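Local coordinates for glycoside hydrolase family 16 protein (Bacteroides ovatus, PDB 7KR6) that probably hydrolyses the O-glycosidic bonds of mixed-linkage beta-glucans as an endo-glucanase, and is captured here with a glycan in its pocket, at residues A[80-85]-A[194-199]. The protein carries 1 engineered substitution. Residues are numbered along the deposited sequence; the frame is centred on the assembly and turned at random.
Sequences KSVLIL and GNYHTY
Lys80 and Tyr196 mark where segments 80-85 and 194-199 come nearest, yet their CA atoms stay 10.8 Å apart, so the two backbones do not pair and side chains alone bridge the gap. The case illustrates how two long side chains can join strands too far apart to share backbone bonds. Tyr196 stretches its ring toward strand 80-90, while the Lys80 chain runs the opposite way alongside it, extended through chi2 and chi3 (179° and -179°). The methylenes of Lys80 meet the ring obliquely, CD of Lys80 coming 3.6 Å from CE1 of Tyr196. This same CD makes an off-centre CH-pi contact, 4.1 Å from the centroid of the Tyr196 ring. One carbon further on, CE of Lys80 is 3.8 Å from CD1 of Tyr196. Val82, two residues along and likewise pointing across, meets the phenol end instead. Its CG1 branch, set anti to the carbonyl carbon (chi1 -56°), approaches OH of Tyr196 to 3.4 Å. The hydroxyl is hydrogen-bonded to Asp77, which ends strand 72-77, the antiparallel neighbour of strand 80-90. Tyr265 of strand 261-271, which also pairs with strand 80-90, touches both Val82 and Tyr196. The contact thus reaches across strands 261-271 and 112-117, which lie between strands 80-90 and 197-203 in the beta-jelly-roll fold of glycoside hydrolase family 16. Chemically, the tyrosine divides its duties: its ring carbons pack mainly on Lys80 and its phenol end on Val82, while the bond to Asp77 satisfies its hydroxyl and should limit movement there.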
loop_
_atom_site.group_PDB
_atom_site.type_symbol
_atom_site.label_atom_id
_atom_site.label_comp_id
_atom_site.label_asym_id
_atom_site.label_seq_id
_atom_site.Cartn_x
_atom_site.Cartn_y
_atom_site.Cartn_z
ATOM N N LYS A 80 -18.508 -27.431 15.524
ATOM C CA LYS A 80 -17.582 -26.452 16.136
ATOM C C LYS A 80 -18.376 -25.410 16.921
ATOM O O LYS A 80 -19.500 -25.091 16.517
ATOM C CB LYS A 80 -16.779 -25.725 15.056
ATOM C CG LYS A 80 -15.796 -26.580 14.286
ATOM C CD LYS A 80 -15.044 -25.786 13.217
ATOM C CE LYS A 80 -14.076 -26.609 12.402
ATOM N NZ LYS A 80 -14.774 -27.579 11.533
ATOM N N SER A 81 -17.776 -24.871 17.984
ATOM C CA SER A 81 -18.249 -23.664 18.684
ATOM C C SER A 81 -17.315 -22.534 18.281
ATOM O O SER A 81 -16.115 -22.701 18.419
ATOM C CB SER A 81 -18.334 -23.777 20.202
ATOM O OG SER A 81 -19.098 -22.674 20.717
ATOM N N VAL A 82 -17.879 -21.469 17.762
ATOM C CA VAL A 82 -17.061 -20.405 17.087
ATOM C C VAL A 82 -17.567 -19.021 17.477
ATOM O O VAL A 82 -18.765 -18.793 17.753
ATOM C CB VAL A 82 -17.099 -20.592 15.551
ATOM C CG1 VAL A 82 -16.629 -21.968 15.173
ATOM C CG2 VAL A 82 -18.475 -20.311 14.996
ATOM N N LEU A 83 -16.680 -18.054 17.414
ATOM C CA LEU A 83 -17.065 -16.635 17.413
ATOM C C LEU A 83 -17.640 -16.299 16.022
ATOM O O LEU A 83 -17.004 -16.613 15.019
ATOM C CB LEU A 83 -15.838 -15.768 17.746
ATOM C CG LEU A 83 -16.046 -14.254 17.676
ATOM C CD1 LEU A 83 -16.903 -13.750 18.829
ATOM C CD2 LEU A 83 -14.678 -13.563 17.647
ATOM N N ILE A 84 -18.757 -15.577 15.988
ATOM C CA ILE A 84 -19.438 -15.206 14.714
ATOM C C ILE A 84 -19.536 -13.696 14.643
ATOM O O ILE A 84 -20.199 -13.046 15.474
ATOM C CB ILE A 84 -20.817 -15.871 14.583
ATOM C CG1 ILE A 84 -20.756 -17.368 14.853
ATOM C CG2 ILE A 84 -21.423 -15.584 13.222
ATOM C CD1 ILE A 84 -22.124 -17.999 14.965
ATOM N N LEU A 85 -18.865 -13.106 13.653
ATOM C CA LEU A 85 -19.119 -11.711 13.279
ATOM C C LEU A 85 -20.036 -11.703 12.050
ATOM O O LEU A 85 -19.636 -12.260 10.986
ATOM C CB LEU A 85 -17.801 -11.000 12.974
ATOM C CG LEU A 85 -16.720 -11.159 14.040
ATOM C CD1 LEU A 85 -15.423 -10.518 13.597
ATOM C CD2 LEU A 85 -17.163 -10.593 15.392
ATOM N N GLY A 194 -15.122 -22.042 2.297
ATOM C CA GLY A 194 -15.986 -22.756 3.262
ATOM C C GLY A 194 -15.207 -23.586 4.275
ATOM O O GLY A 194 -15.863 -24.367 4.988
ATOM N N ASN A 195 -13.888 -23.410 4.370
ATOM C CA ASN A 195 -13.048 -24.115 5.368
ATOM C C ASN A 195 -12.332 -23.096 6.260
ATOM O O ASN A 195 -12.207 -21.916 5.872
ATOM C CB ASN A 195 -12.019 -25.040 4.736
ATOM C CG ASN A 195 -12.660 -26.185 3.970
ATOM O OD1 ASN A 195 -12.230 -26.488 2.868
ATOM N ND2 ASN A 195 -13.683 -26.807 4.542
ATOM N N TYR A 196 -11.901 -23.569 7.415
ATOM C CA TYR A 196 -11.093 -22.771 8.369
ATOM C C TYR A 196 -9.648 -22.837 7.919
ATOM O O TYR A 196 -9.174 -23.874 7.425
ATOM C CB TYR A 196 -11.276 -23.295 9.794
ATOM C CG TYR A 196 -12.637 -22.963 10.343
ATOM C CD1 TYR A 196 -13.765 -23.704 10.001
ATOM C CD2 TYR A 196 -12.816 -21.905 11.208
ATOM C CE1 TYR A 196 -15.016 -23.380 10.511
ATOM C CE2 TYR A 196 -14.082 -21.508 11.641
ATOM C CZ TYR A 196 -15.185 -22.294 11.343
ATOM O OH TYR A 196 -16.416 -21.952 11.797
ATOM N N HIS A 197 -8.938 -21.723 8.077
ATOM C CA HIS A 197 -7.489 -21.614 7.795
ATOM C C HIS A 197 -6.795 -20.971 9.001
ATOM O O HIS A 197 -7.437 -20.220 9.741
ATOM C CB HIS A 197 -7.233 -20.832 6.496
ATOM C CG HIS A 197 -7.880 -21.456 5.303
ATOM N ND1 HIS A 197 -7.219 -22.363 4.499
ATOM C CD2 HIS A 197 -9.128 -21.316 4.810
ATOM C CE1 HIS A 197 -8.046 -22.763 3.549
ATOM N NE2 HIS A 197 -9.237 -22.160 3.724
ATOM N N THR A 198 -5.551 -21.321 9.211
ATOM C CA THR A 198 -4.792 -20.870 10.385
ATOM C C THR A 198 -3.953 -19.665 9.953
ATOM O O THR A 198 -3.153 -19.781 8.981
ATOM C CB THR A 198 -3.899 -21.969 10.949
ATOM O OG1 THR A 198 -4.810 -22.996 11.353
ATOM C CG2 THR A 198 -3.107 -21.498 12.145
ATOM N N TYR A 199 -4.104 -18.569 10.670
ATOM C CA TYR A 199 -3.344 -17.318 10.469
ATOM C C TYR A 199 -2.434 -17.205 11.692
ATOM O O TYR A 199 -2.970 -17.195 12.791
ATOM C CB TYR A 199 -4.303 -16.126 10.292
ATOM C CG TYR A 199 -5.214 -16.325 9.103
ATOM C CD1 TYR A 199 -4.773 -15.932 7.868
ATOM C CD2 TYR A 199 -6.438 -16.975 9.191
ATOM C CE1 TYR A 199 -5.530 -16.140 6.735
ATOM C CE2 TYR A 199 -7.209 -17.218 8.060
ATOM C CZ TYR A 199 -6.748 -16.779 6.832
ATOM O OH TYR A 199 -7.488 -16.958 5.690
#